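Local coordinates for protein folylpolyglutamate synthase/dihydrofolate synthase (Thermotoga maritima, PDB 1O5Z) that probably joins L-glutamate to dihydropteroate and to tetrahydrofolate polyglutamates at the expense of ATP, as a magnesium-dependent ligase of folate biosynthesis, at residues Y364-R375 / F394-P404. Sequence-based numbering, arbitrary orientation.
Sequences YTGIFERVIVTR and FFKNVEVIEDP. With SO4 (sulfate ion), chain E.
R370 and E399 join two neighbouring parallel strands by a side-on, two-pronged salt bridge, an example of how the outermost strand of a sheet can be fastened by side chains as well as by backbone. The strands, 370-373 and 399-400, are linked through helix 384-394 as a beta-alpha-beta unit at one border of the sheet in the Mur ligase C-terminal domain. R370 NE gives its hydrogen to E399 OE2 at 2.7 Å and R370 NH2 to E399 OE1 at 3.0 Å, each oxygen being met on its syn side. The guanidinium and carboxylate planes lie 24° apart. The arginine reaches along a chain extended from CG to NE, CG anti to the backbone N (chi1 -177°), while CD1 of I372 lies over one guanidinium face and NH1 bonds to the carbonyl of S410. With an alanine here, the E399 carboxylate would probably lose its charged mate and be freer to turn, and the S410 carbonyl would lose a donor.

E399 straddles I372 on the neighbouring strand, its N bonding to V371 O and its O receiving V373 N; I401 N then reaches V373 O. Beyond the strands, T374 OG1 donates to I401 O at 2.6 Å in the carbonyl plane, and R375 N bonds to E402 O just before helix 404-409. The guanidinium of R375 makes weak bonds to a sulfate, probably from the crystallisation liquor, which M384 N also holds.

Packing differs on the two sheet faces: I372 CG2 meets I401 CG1 beside the salt bridge, whereas V373 CG2 touches V398 CG1 at 3.5 Å on the side of helix 384-394. Farther back, the F395 ring is sandwiched between F394 CB on one face and V371 CG2 on the other, the latter a CH-pi contact 4.0 Å from the ring centroid, 16° off the normal.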
ATOM      1  N   TYR A 364      23.510  -3.492   0.402  1.00 47.45           N
ATOM      2  CA  TYR A 364      23.570  -3.997   1.756  1.00 47.95           C
ATOM      3  C   TYR A 364      24.946  -4.301   2.283  1.00 48.70           C
ATOM      4  O   TYR A 364      25.073  -4.814   3.408  1.00 48.80           O
ATOM      5  CB  TYR A 364      22.702  -5.251   1.858  1.00 48.07           C
ATOM      6  CG  TYR A 364      21.276  -4.946   1.596  1.00 47.42           C
ATOM      7  CD1 TYR A 364      20.545  -5.706   0.715  1.00 48.00           C
ATOM      8  CD2 TYR A 364      20.661  -3.856   2.198  1.00 49.66           C
ATOM      9  CE1 TYR A 364      19.252  -5.419   0.447  1.00 47.31           C
ATOM     10  CE2 TYR A 364      19.349  -3.557   1.935  1.00 50.27           C
ATOM     11  CZ  TYR A 364      18.644  -4.350   1.058  1.00 47.70           C
ATOM     12  OH  TYR A 364      17.317  -4.082   0.795  1.00 48.44           O
ATOM     13  N   THR A 365      25.975  -3.956   1.516  1.00 49.51           N
ATOM     14  CA  THR A 365      27.329  -4.186   1.960  1.00 50.27           C
ATOM     15  C   THR A 365      27.660  -3.256   3.121  1.00 50.68           C
ATOM     16  O   THR A 365      27.208  -2.122   3.163  1.00 51.43           O
ATOM     17  CB  THR A 365      28.383  -4.056   0.770  1.00 50.53           C
ATOM     18  OG1 THR A 365      28.445  -2.709   0.224  1.00 50.06           O
ATOM     19  CG2 THR A 365      27.983  -4.964  -0.399  1.00 50.26           C
ATOM     20  N   GLY A 366      28.449  -3.741   4.071  1.00 50.76           N
ATOM     21  CA  GLY A 366      28.958  -2.881   5.133  1.00 50.33           C
ATOM     22  C   GLY A 366      27.958  -2.569   6.225  1.00 50.20           C
ATOM     23  O   GLY A 366      28.223  -1.708   7.051  1.00 50.42           O
ATOM     24  N   ILE A 367      26.820  -3.271   6.261  1.00 49.64           N
ATOM     25  CA  ILE A 367      25.755  -2.952   7.233  1.00 49.53           C
ATOM     26  C   ILE A 367      25.485  -4.061   8.220  1.00 48.74           C
ATOM     27  O   ILE A 367      25.210  -3.807   9.383  1.00 48.63           O
ATOM     28  CB  ILE A 367      24.430  -2.608   6.497  1.00 50.28           C
ATOM     29  CG1 ILE A 367      24.566  -1.293   5.759  1.00 52.37           C
ATOM     30  CG2 ILE A 367      23.262  -2.462   7.456  1.00 49.91           C
ATOM     31  CD1 ILE A 367      23.433  -1.079   4.841  1.00 55.43           C
ATOM     32  N   PHE A 368      25.541  -5.302   7.755  1.00 48.16           N
ATOM     33  CA  PHE A 368      25.058  -6.416   8.554  1.00 47.29           C
ATOM     34  C   PHE A 368      26.199  -7.180   9.165  1.00 47.36           C
ATOM     35  O   PHE A 368      27.269  -7.322   8.575  1.00 47.21           O
ATOM     36  CB  PHE A 368      24.186  -7.307   7.701  1.00 46.32           C
ATOM     37  CG  PHE A 368      22.978  -6.622   7.241  1.00 45.80           C
ATOM     38  CD1 PHE A 368      21.885  -6.511   8.079  1.00 45.25           C
ATOM     39  CD2 PHE A 368      22.938  -6.004   6.005  1.00 46.11           C
ATOM     40  CE1 PHE A 368      20.760  -5.851   7.662  1.00 43.48           C
ATOM     41  CE2 PHE A 368      21.802  -5.327   5.594  1.00 45.04           C
ATOM     42  CZ  PHE A 368      20.724  -5.262   6.424  1.00 45.62           C
ATOM     43  N   GLU A 369      25.951  -7.646  10.369  1.00 46.69           N
ATOM     44  CA  GLU A 369      26.868  -8.463  11.066  1.00 46.99           C
ATOM     45  C   GLU A 369      26.719  -9.885  10.537  1.00 46.85           C
ATOM     46  O   GLU A 369      27.561 -10.698  10.752  1.00 47.53           O
ATOM     47  CB  GLU A 369      26.472  -8.430  12.527  1.00 47.55           C
ATOM     48  CG  GLU A 369      27.592  -8.542  13.505  1.00 49.84           C
ATOM     49  CD  GLU A 369      28.348  -7.270  13.587  1.00 53.86           C
ATOM     50  OE1 GLU A 369      29.483  -7.323  14.097  1.00 58.32           O
ATOM     51  OE2 GLU A 369      27.793  -6.241  13.131  1.00 57.40           O
ATOM     52  N   ARG A 370      25.615 -10.198   9.891  1.00 46.40           N
ATOM     53  CA  ARG A 370      25.320 -11.558   9.522  1.00 46.56           C
ATOM     54  C   ARG A 370      24.332 -11.534   8.380  1.00 46.07           C
ATOM     55  O   ARG A 370      23.358 -10.756   8.409  1.00 45.99           O
ATOM     56  CB  ARG A 370      24.713 -12.289  10.711  1.00 46.76           C
ATOM     57  CG  ARG A 370      24.433 -13.756  10.480  1.00 47.02           C
ATOM     58  CD  ARG A 370      23.857 -14.422  11.692  1.00 47.75           C
ATOM     59  NE  ARG A 370      23.483 -15.811  11.420  1.00 49.32           N
ATOM     60  CZ  ARG A 370      22.627 -16.488  12.148  1.00 49.32           C
ATOM     61  NH1 ARG A 370      22.026 -15.910  13.161  1.00 49.22           N
ATOM     62  NH2 ARG A 370      22.335 -17.745  11.844  1.00 50.60           N
ATOM     63  N   VAL A 371      24.617 -12.349   7.362  1.00 45.26           N
ATOM     64  CA  VAL A 371      23.831 -12.401   6.159  1.00 44.68           C
ATOM     65  C   VAL A 371      23.427 -13.846   5.908  1.00 44.99           C
ATOM     66  O   VAL A 371      24.248 -14.768   5.888  1.00 45.32           O
ATOM     67  CB  VAL A 371      24.554 -11.780   4.940  1.00 45.35           C
ATOM     68  CG1 VAL A 371      23.686 -11.864   3.668  1.00 44.82           C
ATOM     69  CG2 VAL A 371      24.941 -10.323   5.223  1.00 45.46           C
ATOM     70  N   ILE A 372      22.121 -14.009   5.774  1.00 44.67           N
ATOM     71  CA  ILE A 372      21.483 -15.265   5.523  1.00 44.73           C
ATOM     72  C   ILE A 372      20.642 -15.097   4.256  1.00 44.08           C
ATOM     73  O   ILE A 372      19.757 -14.285   4.214  1.00 42.82           O
ATOM     74  CB  ILE A 372      20.555 -15.632   6.677  1.00 44.81           C
ATOM     75  CG1 ILE A 372      21.320 -15.667   7.999  1.00 45.07           C
ATOM     76  CG2 ILE A 372      19.859 -16.955   6.374  1.00 43.25           C
ATOM     77  CD1 ILE A 372      20.400 -15.790   9.193  1.00 45.72           C
ATOM     78  N   VAL A 373      20.958 -15.881   3.231  1.00 43.89           N
ATOM     79  CA  VAL A 373      20.205 -15.931   2.014  1.00 43.33           C
ATOM     80  C   VAL A 373      19.225 -17.073   2.229  1.00 43.78           C
ATOM     81  O   VAL A 373      19.581 -18.136   2.743  1.00 43.35           O
ATOM     82  CB  VAL A 373      21.109 -16.260   0.796  1.00 43.30           C
ATOM     83  CG1 VAL A 373      20.305 -16.245  -0.491  1.00 43.72           C
ATOM     84  CG2 VAL A 373      22.286 -15.264   0.709  1.00 41.93           C
ATOM     85  N   THR A 374      18.000 -16.855   1.798  1.00 43.96           N
ATOM     86  CA  THR A 374      16.932 -17.831   1.985  1.00 44.85           C
ATOM     87  C   THR A 374      16.150 -17.964   0.710  1.00 45.51           C
ATOM     88  O   THR A 374      16.343 -17.168  -0.205  1.00 45.50           O
ATOM     89  CB  THR A 374      16.049 -17.380   3.151  1.00 43.95           C
ATOM     90  OG1 THR A 374      15.235 -18.468   3.532  1.00 46.93           O
ATOM     91  CG2 THR A 374      15.091 -16.259   2.780  1.00 43.13           C
ATOM     92  N   ARG A 375      15.315 -18.980   0.599  1.00 46.61           N
ATOM     93  CA  ARG A 375      14.473 -19.113  -0.609  1.00 47.95           C
ATOM     94  C   ARG A 375      13.149 -18.374  -0.503  1.00 48.93           C
ATOM     95  O   ARG A 375      12.387 -18.653   0.386  1.00 50.18           O
ATOM     96  CB  ARG A 375      14.109 -20.557  -0.876  1.00 47.94           C
ATOM     97  CG  ARG A 375      15.222 -21.414  -1.156  1.00 48.27           C
ATOM     98  CD  ARG A 375      14.764 -22.740  -1.556  1.00 50.57           C
ATOM     99  NE  ARG A 375      14.133 -22.683  -2.861  1.00 51.94           N
ATOM    100  CZ  ARG A 375      14.742 -22.993  -3.995  1.00 49.08           C
ATOM    101  NH1 ARG A 375      16.012 -23.375  -3.993  1.00 49.81           N
ATOM    102  NH2 ARG A 375      14.079 -22.903  -5.136  1.00 47.27           N
ATOM    103  N   PHE A 394      29.739 -10.404  -2.516  1.00 54.30           N
ATOM    104  CA  PHE A 394      29.685  -9.194  -1.633  1.00 54.97           C
ATOM    105  C   PHE A 394      29.942  -9.336  -0.122  1.00 55.63           C
ATOM    106  O   PHE A 394      30.177  -8.316   0.496  1.00 56.39           O
ATOM    107  CB  PHE A 394      28.339  -8.468  -1.770  1.00 55.98           C
ATOM    108  CG  PHE A 394      27.977  -8.201  -3.165  1.00 56.18           C
ATOM    109  CD1 PHE A 394      27.162  -9.068  -3.852  1.00 57.89           C
ATOM    110  CD2 PHE A 394      28.490  -7.116  -3.813  1.00 58.25           C
ATOM    111  CE1 PHE A 394      26.863  -8.866  -5.190  1.00 58.91           C
ATOM    112  CE2 PHE A 394      28.215  -6.896  -5.156  1.00 59.36           C
ATOM    113  CZ  PHE A 394      27.388  -7.780  -5.847  1.00 59.25           C
ATOM    114  N   PHE A 395      29.882 -10.517   0.497  1.00 55.65           N
ATOM    115  CA  PHE A 395      30.023 -10.602   1.977  1.00 56.38           C
ATOM    116  C   PHE A 395      30.768 -11.867   2.403  1.00 56.95           C
ATOM    117  O   PHE A 395      30.499 -12.924   1.874  1.00 57.32           O
ATOM    118  CB  PHE A 395      28.651 -10.653   2.751  1.00 55.45           C
ATOM    119  CG  PHE A 395      27.479  -9.848   2.144  1.00 54.90           C
ATOM    120  CD1 PHE A 395      26.605 -10.434   1.215  1.00 54.20           C
ATOM    121  CD2 PHE A 395      27.194  -8.561   2.584  1.00 53.31           C
ATOM    122  CE1 PHE A 395      25.536  -9.727   0.669  1.00 52.65           C
ATOM    123  CE2 PHE A 395      26.101  -7.864   2.061  1.00 52.25           C
ATOM    124  CZ  PHE A 395      25.263  -8.456   1.119  1.00 51.74           C
ATOM    125  N   LYS A 396      31.622 -11.791   3.418  1.00 58.30           N
ATOM    126  CA  LYS A 396      32.341 -12.995   3.910  1.00 59.23           C
ATOM    127  C   LYS A 396      31.385 -13.918   4.652  1.00 60.61           C
ATOM    128  O   LYS A 396      31.525 -15.144   4.695  1.00 61.77           O
ATOM    129  CB  LYS A 396      33.496 -12.597   4.842  1.00 59.73           C
ATOM    130  N   ASN A 397      30.397 -13.281   5.233  1.00 61.35           N
ATOM    131  CA  ASN A 397      29.372 -13.910   6.026  1.00 62.07           C
ATOM    132  C   ASN A 397      28.702 -15.173   5.410  1.00 61.73           C
ATOM    133  O   ASN A 397      28.572 -16.242   6.066  1.00 62.34           O
ATOM    134  CB  ASN A 397      28.251 -12.840   6.336  1.00 62.70           C
ATOM    135  CG  ASN A 397      28.832 -11.420   6.757  1.00 64.18           C
ATOM    136  OD1 ASN A 397      29.844 -11.323   7.464  1.00 66.06           O
ATOM    137  ND2 ASN A 397      28.179 -10.349   6.305  1.00 65.61           N
ATOM    138  N   VAL A 398      28.248 -15.038   4.164  1.00 59.80           N
ATOM    139  CA  VAL A 398      26.995 -15.719   3.746  1.00 57.52           C
ATOM    140  C   VAL A 398      26.659 -17.107   4.332  1.00 55.41           C
ATOM    141  O   VAL A 398      27.453 -18.037   4.257  1.00 54.48           O
ATOM    142  CB  VAL A 398      26.872 -15.774   2.237  1.00 57.45           C
ATOM    143  CG1 VAL A 398      25.474 -16.219   1.858  1.00 57.68           C
ATOM    144  CG2 VAL A 398      27.179 -14.407   1.674  1.00 57.80           C
ATOM    145  N   GLU A 399      25.449 -17.213   4.906  1.00 53.41           N
ATOM    146  CA  GLU A 399      24.841 -18.502   5.233  1.00 51.86           C
ATOM    147  C   GLU A 399      23.654 -18.675   4.346  1.00 50.02           C
ATOM    148  O   GLU A 399      23.099 -17.720   3.872  1.00 49.44           O
ATOM    149  CB  GLU A 399      24.370 -18.599   6.680  1.00 51.65           C
ATOM    150  CG  GLU A 399      25.364 -18.052   7.673  1.00 52.12           C
ATOM    151  CD  GLU A 399      24.783 -17.882   9.056  1.00 51.80           C
ATOM    152  OE1 GLU A 399      23.873 -18.653   9.419  1.00 47.54           O
ATOM    153  OE2 GLU A 399      25.269 -16.980   9.770  1.00 51.26           O
ATOM    154  N   VAL A 400      23.289 -19.923   4.131  1.00 48.77           N
ATOM    155  CA  VAL A 400      22.115 -20.268   3.382  1.00 47.43           C
ATOM    156  C   VAL A 400      21.230 -21.008   4.323  1.00 46.63           C
ATOM    157  O   VAL A 400      21.584 -22.077   4.805  1.00 45.19           O
ATOM    158  CB  VAL A 400      22.433 -21.160   2.171  1.00 47.46           C
ATOM    159  CG1 VAL A 400      21.162 -21.377   1.317  1.00 47.10           C
ATOM    160  CG2 VAL A 400      23.567 -20.549   1.338  1.00 46.99           C
ATOM    161  N   ILE A 401      20.076 -20.419   4.608  1.00 46.43           N
ATOM    162  CA  ILE A 401      19.029 -21.127   5.358  1.00 46.50           C
ATOM    163  C   ILE A 401      17.807 -21.035   4.490  1.00 45.87           C
ATOM    164  O   ILE A 401      17.159 -19.965   4.372  1.00 44.62           O
ATOM    165  CB  ILE A 401      18.750 -20.518   6.739  1.00 46.84           C
ATOM    166  CG1 ILE A 401      20.014 -20.432   7.598  1.00 48.06           C
ATOM    167  CG2 ILE A 401      17.719 -21.361   7.459  1.00 47.42           C
ATOM    168  CD1 ILE A 401      19.780 -19.778   8.942  1.00 47.02           C
ATOM    169  N   GLU A 402      17.511 -22.151   3.854  1.00 45.27           N
ATOM    170  CA  GLU A 402      16.555 -22.158   2.765  1.00 45.84           C
ATOM    171  C   GLU A 402      15.109 -21.862   3.169  1.00 45.08           C
ATOM    172  O   GLU A 402      14.417 -21.109   2.491  1.00 44.66           O
ATOM    173  CB  GLU A 402      16.712 -23.456   2.002  1.00 46.44           C
ATOM    174  CG  GLU A 402      18.036 -23.429   1.267  1.00 50.47           C
ATOM    175  CD  GLU A 402      18.019 -24.335   0.059  1.00 56.62           C
ATOM    176  OE1 GLU A 402      16.935 -24.906  -0.229  1.00 58.18           O
ATOM    177  OE2 GLU A 402      19.082 -24.455  -0.616  1.00 64.37           O
ATOM    178  N   ASP A 403      14.669 -22.445   4.286  1.00 44.79           N
ATOM    179  CA  ASP A 403      13.393 -22.118   4.877  1.00 44.15           C
ATOM    180  C   ASP A 403      13.492 -20.788   5.568  1.00 44.18           C
ATOM    181  O   ASP A 403      14.230 -20.675   6.553  1.00 44.63           O
ATOM    182  CB  ASP A 403      12.999 -23.162   5.917  1.00 43.61           C
ATOM    183  CG  ASP A 403      11.723 -22.811   6.671  1.00 42.06           C
ATOM    184  OD1 ASP A 403      10.959 -21.897   6.281  1.00 35.82           O
ATOM    185  OD2 ASP A 403      11.394 -23.429   7.705  1.00 45.93           O
ATOM    186  N   PRO A 404      12.749 -19.785   5.089  1.00 44.54           N
ATOM    187  CA  PRO A 404      12.894 -18.431   5.648  1.00 44.67           C
ATOM    188  C   PRO A 404      12.443 -18.305   7.103  1.00 44.75           C
ATOM    189  O   PRO A 404      12.802 -17.361   7.755  1.00 44.81           O
ATOM    190  CB  PRO A 404      12.027 -17.566   4.716  1.00 44.59           C
ATOM    191  CG  PRO A 404      11.103 -18.471   4.037  1.00 45.15           C
ATOM    192  CD  PRO A 404      11.814 -19.805   3.940  1.00 44.46           C
TER
HETATM  193  S   SO4 E 504      16.725 -23.477  -7.904  1.00 61.04           S
HETATM  194  O1  SO4 E 504      16.607 -22.241  -7.122  1.00 62.53           O
HETATM  195  O2  SO4 E 504      17.435 -24.406  -7.011  1.00 59.16           O
HETATM  196  O3  SO4 E 504      17.636 -23.217  -9.027  1.00 60.49           O
HETATM  197  O4  SO4 E 504      15.369 -23.837  -8.377  1.00 56.56           O